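Local coordinates for thioredoxin-like protein (PDB 3TY1), which is of unproven function but probably binds carbohydrate, having the supersandwich fold of the aldose 1-epimerase (galactose mutarotase) relatives, at residues D201-Q207 and V334-P339; F261-P265 and S320-P324. All blocks are in the same frame, centred on the assembly; numbering follows the deposited sequence.

Interaction 1 (D201-Q207 and V334-P339); sequences DYPHDYQ and VKQLQP
H204 and L337 form a hydrogen-bonded antiparallel pair that pins the short strand 335-337 to the start of strand 204-214. H204 N gives a bond of 3.1 Å to L337 O, and L337 N returns one of 2.9 Å to H204 O, both nearly straight. Two residues on, Y206 N reaches K335 O at 3.0 Å, approaching from above the carbonyl plane, whereas the return bond from K335 N to Y206 O is weak, being long and bent. Between these pairs D205 faces Q336 as a non-hydrogen-bonded pair.

The Y206 side chain can be followed outward. A chi1 of 75° sets CG between the backbone N and the carbonyl carbon, which swings the ring over toward strand 335-337. On the near side of the ring, CD1 rests against L337 CB at 3.8 Å. Farther out, K335 CB sits over one face, 3.5 Å from Y206 CE1 and nearly as close to CZ, in a CH-pi contact displaced toward the rim. At the tip, Y206 OH lies alongside K335 CB and CG. The lysine then leads away, and its NZ is bound by the carbonyls of R333 and T319. L196, A343 and F345 also pack on Y206.

On the face that carries D205 and Q336, the D205 side chain meets V334 at about a right angle, V334 CG1 lying 3.6 Å from D205 CG. In the Q336 conformer described here, NE2 makes a weak and doubtful bond to D205 OD1. Just beyond the paired residues, before strand 204-214 and after strand 335-337, P203 and P339 lie side by side, and P339 CG touches D201 O at 3.3 Å. D201 and Y202 turn their polar ends to the second subunit. The whole is an antiparallel strand pairing at the margin of a branched sheet, with its Y206-L337 face packed on the large antiparallel sheet of the supersandwich.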
loop_
_atom_site.group_PDB
_atom_site.type_symbol
_atom_site.label_atom_id
_atom_site.label_comp_id
_atom_site.label_asym_id
_atom_site.label_seq_id
_atom_site.Cartn_x
_atom_site.Cartn_y
_atom_site.Cartn_z
ATOM N N ASP A 201 -16.309 -10.627 -20.816
ATOM C CA ASP A 201 -16.806 -11.286 -22.017
ATOM C C ASP A 201 -16.116 -12.620 -22.309
ATOM O O ASP A 201 -16.423 -13.247 -23.321
ATOM C CB ASP A 201 -16.690 -10.344 -23.253
ATOM C CG ASP A 201 -17.927 -9.490 -23.470
ATOM O OD1 ASP A 201 -19.016 -9.906 -23.042
ATOM O OD2 ASP A 201 -17.826 -8.421 -24.116
ATOM N N TYR A 202 -15.205 -13.048 -21.432
ATOM C CA TYR A 202 -14.442 -14.289 -21.605
ATOM C C TYR A 202 -14.588 -15.150 -20.372
ATOM O O TYR A 202 -14.740 -14.619 -19.267
ATOM C CB TYR A 202 -12.948 -13.994 -21.841
ATOM C CG TYR A 202 -12.714 -13.182 -23.081
ATOM C CD1 TYR A 202 -12.525 -13.786 -24.323
ATOM C CD2 TYR A 202 -12.742 -11.804 -23.029
ATOM C CE1 TYR A 202 -12.361 -13.003 -25.489
ATOM C CE2 TYR A 202 -12.565 -11.021 -24.162
ATOM C CZ TYR A 202 -12.368 -11.617 -25.390
ATOM O OH TYR A 202 -12.202 -10.812 -26.500
ATOM N N PRO A 203 -14.545 -16.481 -20.541
ATOM C CA PRO A 203 -14.598 -17.318 -19.354
ATOM C C PRO A 203 -13.398 -17.040 -18.480
ATOM O O PRO A 203 -12.326 -16.777 -19.014
ATOM C CB PRO A 203 -14.499 -18.741 -19.916
ATOM C CG PRO A 203 -13.905 -18.574 -21.323
ATOM C CD PRO A 203 -14.490 -17.287 -21.783
ATOM N N HIS A 204 -13.587 -17.078 -17.160
ATOM C CA HIS A 204 -12.491 -16.896 -16.236
ATOM C C HIS A 204 -12.511 -17.963 -15.151
ATOM O O HIS A 204 -13.584 -18.407 -14.689
ATOM C CB HIS A 204 -12.491 -15.483 -15.636
ATOM C CG HIS A 204 -11.156 -15.087 -15.114
ATOM N ND1 HIS A 204 -10.658 -15.572 -13.923
ATOM C CD2 HIS A 204 -10.183 -14.314 -15.643
ATOM C CE1 HIS A 204 -9.437 -15.109 -13.742
ATOM N NE2 HIS A 204 -9.120 -14.349 -14.774
ATOM N N ASP A 205 -11.319 -18.392 -14.763
ATOM C CA ASP A 205 -11.153 -19.292 -13.617
ATOM C C ASP A 205 -11.608 -18.635 -12.304
ATOM O O ASP A 205 -11.577 -17.422 -12.185
ATOM C CB ASP A 205 -9.672 -19.683 -13.426
ATOM C CG ASP A 205 -9.163 -20.641 -14.470
ATOM O OD1 ASP A 205 -9.938 -21.159 -15.315
ATOM O OD2 ASP A 205 -7.952 -20.880 -14.421
ATOM N N TYR A 206 -12.068 -19.448 -11.358
ATOM C CA TYR A 206 -12.307 -18.973 -10.008
ATOM C C TYR A 206 -12.081 -20.121 -9.055
ATOM O O TYR A 206 -12.140 -21.284 -9.457
ATOM C CB TYR A 206 -13.699 -18.363 -9.843
ATOM C CG TYR A 206 -14.861 -19.354 -9.786
ATOM C CD1 TYR A 206 -15.500 -19.801 -10.952
ATOM C CD2 TYR A 206 -15.311 -19.830 -8.569
ATOM C CE1 TYR A 206 -16.575 -20.696 -10.875
ATOM C CE2 TYR A 206 -16.361 -20.712 -8.483
ATOM C CZ TYR A 206 -16.991 -21.141 -9.617
ATOM O OH TYR A 206 -18.017 -22.021 -9.442
ATOM N N GLN A 207 -11.749 -19.760 -7.823
ATOM C CA GLN A 207 -11.628 -20.669 -6.699
ATOM C C GLN A 207 -12.142 -19.976 -5.443
ATOM O O GLN A 207 -11.972 -18.766 -5.305
ATOM C CB GLN A 207 -10.183 -21.045 -6.427
ATOM C CG GLN A 207 -9.411 -21.671 -7.562
ATOM C CD GLN A 207 -7.969 -21.831 -7.181
ATOM O OE1 GLN A 207 -7.179 -20.884 -7.324
ATOM N NE2 GLN A 207 -7.609 -23.018 -6.651
ATOM N N VAL A 334 -9.969 -26.333 -10.222
ATOM C CA VAL A 334 -10.239 -24.935 -10.560
ATOM C C VAL A 334 -11.481 -24.891 -11.474
ATOM O O VAL A 334 -11.497 -25.496 -12.520
ATOM C CB VAL A 334 -9.030 -24.262 -11.225
ATOM C CG1 VAL A 334 -9.383 -22.860 -11.695
ATOM C CG2 VAL A 334 -7.881 -24.222 -10.241
ATOM N N LYS A 335 -12.513 -24.183 -11.033
ATOM C CA LYS A 335 -13.776 -24.078 -11.757
ATOM C C LYS A 335 -13.631 -22.918 -12.731
ATOM O O LYS A 335 -12.713 -22.113 -12.582
ATOM C CB LYS A 335 -14.921 -23.806 -10.739
ATOM C CG LYS A 335 -14.997 -24.768 -9.474
ATOM C CD LYS A 335 -15.048 -26.283 -9.869
ATOM C CE LYS A 335 -15.278 -27.309 -8.695
ATOM N NZ LYS A 335 -14.080 -27.765 -7.877
ATOM N N GLN A 336 -14.505 -22.860 -13.733
ATOM C CA GLN A 336 -14.559 -21.784 -14.732
ATOM C C GLN A 336 -15.962 -21.150 -14.716
ATOM O O GLN A 336 -16.961 -21.857 -14.531
ATOM C CB GLN A 336 -14.268 -22.347 -16.126
ATOM C CG GLN A 336 -12.822 -22.836 -16.322
ATOM C CD GLN A 336 -12.547 -24.181 -15.664
ATOM O OE1 GLN A 336 -13.346 -25.117 -15.780
ATOM N NE2 GLN A 336 -11.411 -24.285 -14.979
ATOM N N LEU A 337 -16.052 -19.834 -14.891
ATOM C CA LEU A 337 -17.335 -19.139 -14.933
ATOM C C LEU A 337 -17.443 -18.494 -16.303
ATOM O O LEU A 337 -16.564 -17.731 -16.720
ATOM C CB LEU A 337 -17.422 -18.113 -13.791
ATOM C CG LEU A 337 -18.772 -17.636 -13.226
ATOM C CD1 LEU A 337 -19.770 -18.768 -12.941
ATOM C CD2 LEU A 337 -18.516 -16.771 -11.953
ATOM N N GLN A 338 -18.511 -18.837 -17.026
ATOM C CA GLN A 338 -18.722 -18.342 -18.382
ATOM C C GLN A 338 -19.045 -16.852 -18.402
ATOM O O GLN A 338 -19.443 -16.312 -17.376
ATOM C CB GLN A 338 -19.844 -19.159 -19.049
ATOM C CG GLN A 338 -19.488 -20.648 -19.245
ATOM C CD GLN A 338 -18.196 -20.829 -20.017
ATOM O OE1 GLN A 338 -17.259 -21.473 -19.546
ATOM N NE2 GLN A 338 -18.113 -20.195 -21.160
ATOM N N PRO A 339 -18.846 -16.172 -19.557
ATOM C CA PRO A 339 -19.149 -14.741 -19.643
ATOM C C PRO A 339 -20.564 -14.419 -19.190
ATOM O O PRO A 339 -21.513 -15.024 -19.683
ATOM C CB PRO A 339 -19.017 -14.436 -21.140
ATOM C CG PRO A 339 -18.186 -15.485 -21.684
ATOM C CD PRO A 339 -18.419 -16.705 -20.865
#

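Interaction 2 (F261-P265 and S320-P324); sequences FNIQP and SYAYP
The loop joining strand 311-318 to helix 325-330 is tied here to strand 259-265 by two tyrosines that clasp one asparagine. Y321 reaches across from the loop to the strand: its OH donates to I263 O at 2.8 Å, the carbonyl oxygen lying at the ring edge while the hydroxyl stands well above the carbonyl plane, 71° out of it. N262 covers a face of the same ring. Its CB is 3.8 Å from the Y321 ring centroid in a CH-pi contact offset toward the rim, and N262 OD1 comes within 3.2 Å of Y321 CD1, with the amide turned 42° from the ring.

With CG anti to the carbonyl carbon (chi1 -65°), the N262 amide projects into the loop. There ND2 makes a weak bond of 3.2 Å to Y323 OH, whose stronger partner is F235 O; the F235 ring also stacks on Y323. A water donates to N262 OD1 at 2.8 Å and accepts from A322 N at 2.9 Å, bridging strand and loop backbone. Both ends of the buried amide are therefore engaged, and the tyrosine hydroxyl, the water and the ring face together probably limit its rotation, holding the loop by polar as well as aromatic contacts.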
loop_
_atom_site.group_PDB
_atom_site.type_symbol
_atom_site.label_atom_id
_atom_site.label_comp_id
_atom_site.label_asym_id
_atom_site.label_seq_id
_atom_site.Cartn_x
_atom_site.Cartn_y
_atom_site.Cartn_z
ATOM N N PHE A 261 -6.314 -31.748 6.882
ATOM C CA PHE A 261 -6.864 -32.941 6.247
ATOM C C PHE A 261 -7.800 -32.532 5.133
ATOM O O PHE A 261 -8.595 -31.547 5.256
ATOM C CB PHE A 261 -7.567 -33.834 7.274
ATOM C CG PHE A 261 -6.648 -34.287 8.381
ATOM C CD1 PHE A 261 -5.839 -35.408 8.211
ATOM C CD2 PHE A 261 -6.538 -33.560 9.555
ATOM C CE1 PHE A 261 -4.947 -35.803 9.213
ATOM C CE2 PHE A 261 -5.659 -33.953 10.562
ATOM C CZ PHE A 261 -4.878 -35.085 10.391
ATOM N N ASN A 262 -7.679 -33.263 4.035
ATOM C CA ASN A 262 -8.507 -33.058 2.870
ATOM C C ASN A 262 -9.632 -34.059 2.861
ATOM O O ASN A 262 -9.364 -35.256 2.846
ATOM C CB ASN A 262 -7.668 -33.204 1.626
ATOM C CG ASN A 262 -6.603 -32.141 1.517
ATOM O OD1 ASN A 262 -6.840 -30.964 1.826
ATOM N ND2 ASN A 262 -5.425 -32.544 1.028
ATOM N N ILE A 263 -10.862 -33.562 2.796
ATOM C CA ILE A 263 -12.074 -34.363 2.921
ATOM C C ILE A 263 -12.945 -34.321 1.669
ATOM O O ILE A 263 -13.056 -33.283 1.014
ATOM C CB ILE A 263 -12.934 -33.879 4.116
ATOM C CG1 ILE A 263 -12.226 -34.213 5.443
ATOM C CG2 ILE A 263 -14.393 -34.506 4.049
ATOM C CD1 ILE A 263 -12.676 -33.413 6.679
ATOM N N GLN A 264 -13.511 -35.490 1.335
ATOM C CA GLN A 264 -14.547 -35.591 0.311
ATOM C C GLN A 264 -15.848 -35.842 1.070
ATOM O O GLN A 264 -16.103 -36.954 1.579
ATOM C CB GLN A 264 -14.247 -36.664 -0.736
ATOM C CG GLN A 264 -13.998 -36.066 -2.127
ATOM C CD GLN A 264 -15.215 -35.288 -2.658
ATOM O OE1 GLN A 264 -16.369 -35.581 -2.306
ATOM N NE2 GLN A 264 -14.956 -34.294 -3.505
ATOM N N PRO A 265 -16.685 -34.807 1.196
ATOM C CA PRO A 265 -17.908 -34.972 2.009
ATOM C C PRO A 265 -19.033 -35.755 1.324
ATOM O O PRO A 265 -19.058 -35.822 0.119
ATOM C CB PRO A 265 -18.368 -33.535 2.221
ATOM C CG PRO A 265 -17.906 -32.842 1.006
ATOM C CD PRO A 265 -16.566 -33.428 0.709
ATOM N N SER A 320 -11.862 -25.740 -3.852
ATOM C CA SER A 320 -10.481 -26.220 -3.849
ATOM C C SER A 320 -10.014 -26.579 -2.449
ATOM O O SER A 320 -10.587 -26.158 -1.420
ATOM C CB SER A 320 -9.527 -25.139 -4.415
ATOM O OG SER A 320 -9.281 -25.280 -5.793
ATOM N N TYR A 321 -8.966 -27.397 -2.434
ATOM C CA TYR A 321 -8.165 -27.617 -1.248
ATOM C C TYR A 321 -7.149 -26.477 -1.215
ATOM O O TYR A 321 -7.063 -25.670 -2.143
ATOM C CB TYR A 321 -7.481 -28.999 -1.258
ATOM C CG TYR A 321 -8.468 -30.136 -1.193
ATOM C CD1 TYR A 321 -9.333 -30.289 -0.092
ATOM C CD2 TYR A 321 -8.552 -31.071 -2.216
ATOM C CE1 TYR A 321 -10.243 -31.384 -0.038
ATOM C CE2 TYR A 321 -9.456 -32.125 -2.171
ATOM C CZ TYR A 321 -10.302 -32.283 -1.087
ATOM O OH TYR A 321 -11.207 -33.344 -1.059
ATOM N N ALA A 322 -6.388 -26.412 -0.127
ATOM C CA ALA A 322 -5.494 -25.296 0.118
ATOM C C ALA A 322 -4.125 -25.370 -0.559
ATOM O O ALA A 322 -3.249 -24.515 -0.294
ATOM C CB ALA A 322 -5.340 -25.085 1.667
ATOM N N TYR A 323 -3.914 -26.376 -1.407
ATOM C CA TYR A 323 -2.707 -26.422 -2.226
ATOM C C TYR A 323 -2.658 -25.204 -3.143
ATOM O O TYR A 323 -3.677 -24.583 -3.362
ATOM C CB TYR A 323 -2.631 -27.686 -3.081
ATOM C CG TYR A 323 -2.594 -28.968 -2.297
ATOM C CD1 TYR A 323 -1.472 -29.322 -1.574
ATOM C CD2 TYR A 323 -3.698 -29.834 -2.275
ATOM C CE1 TYR A 323 -1.434 -30.512 -0.846
ATOM C CE2 TYR A 323 -3.673 -31.023 -1.550
ATOM C CZ TYR A 323 -2.538 -31.345 -0.834
ATOM O OH TYR A 323 -2.481 -32.496 -0.101
ATOM N N PRO A 324 -1.461 -24.842 -3.659
ATOM C CA PRO A 324 -1.351 -23.707 -4.566
ATOM C C PRO A 324 -2.119 -23.902 -5.868
ATOM O O PRO A 324 -2.454 -25.024 -6.231
ATOM C CB PRO A 324 0.155 -23.596 -4.836
ATOM C CG PRO A 324 0.809 -24.317 -3.746
ATOM C CD PRO A 324 -0.139 -25.406 -3.340
HETATM O O HOH W 1 -6.721 -28.200 2.069
#

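How the interactions relate
Interactions 1 and 2 have centres 20 Å apart; both reach the same branched sheet, and along the chain interaction 2 is nested within the loop that interaction 1 closes. They meet directly where Q207 NE2 lies 2.9 Å from S320 OG, a probable hydrogen bond. Helix 325-330 links them as well: E328 binds S320 OG and Y321 N, and also packs on Q207 and V334. Interaction 1 lies nearer the periphery and the second subunit, whereas interaction 2 is buried. A sulfate, probably from crystallisation, sits about 4 Å from the H204 side chain; whether it marks a sugar-binding pocket is unknown.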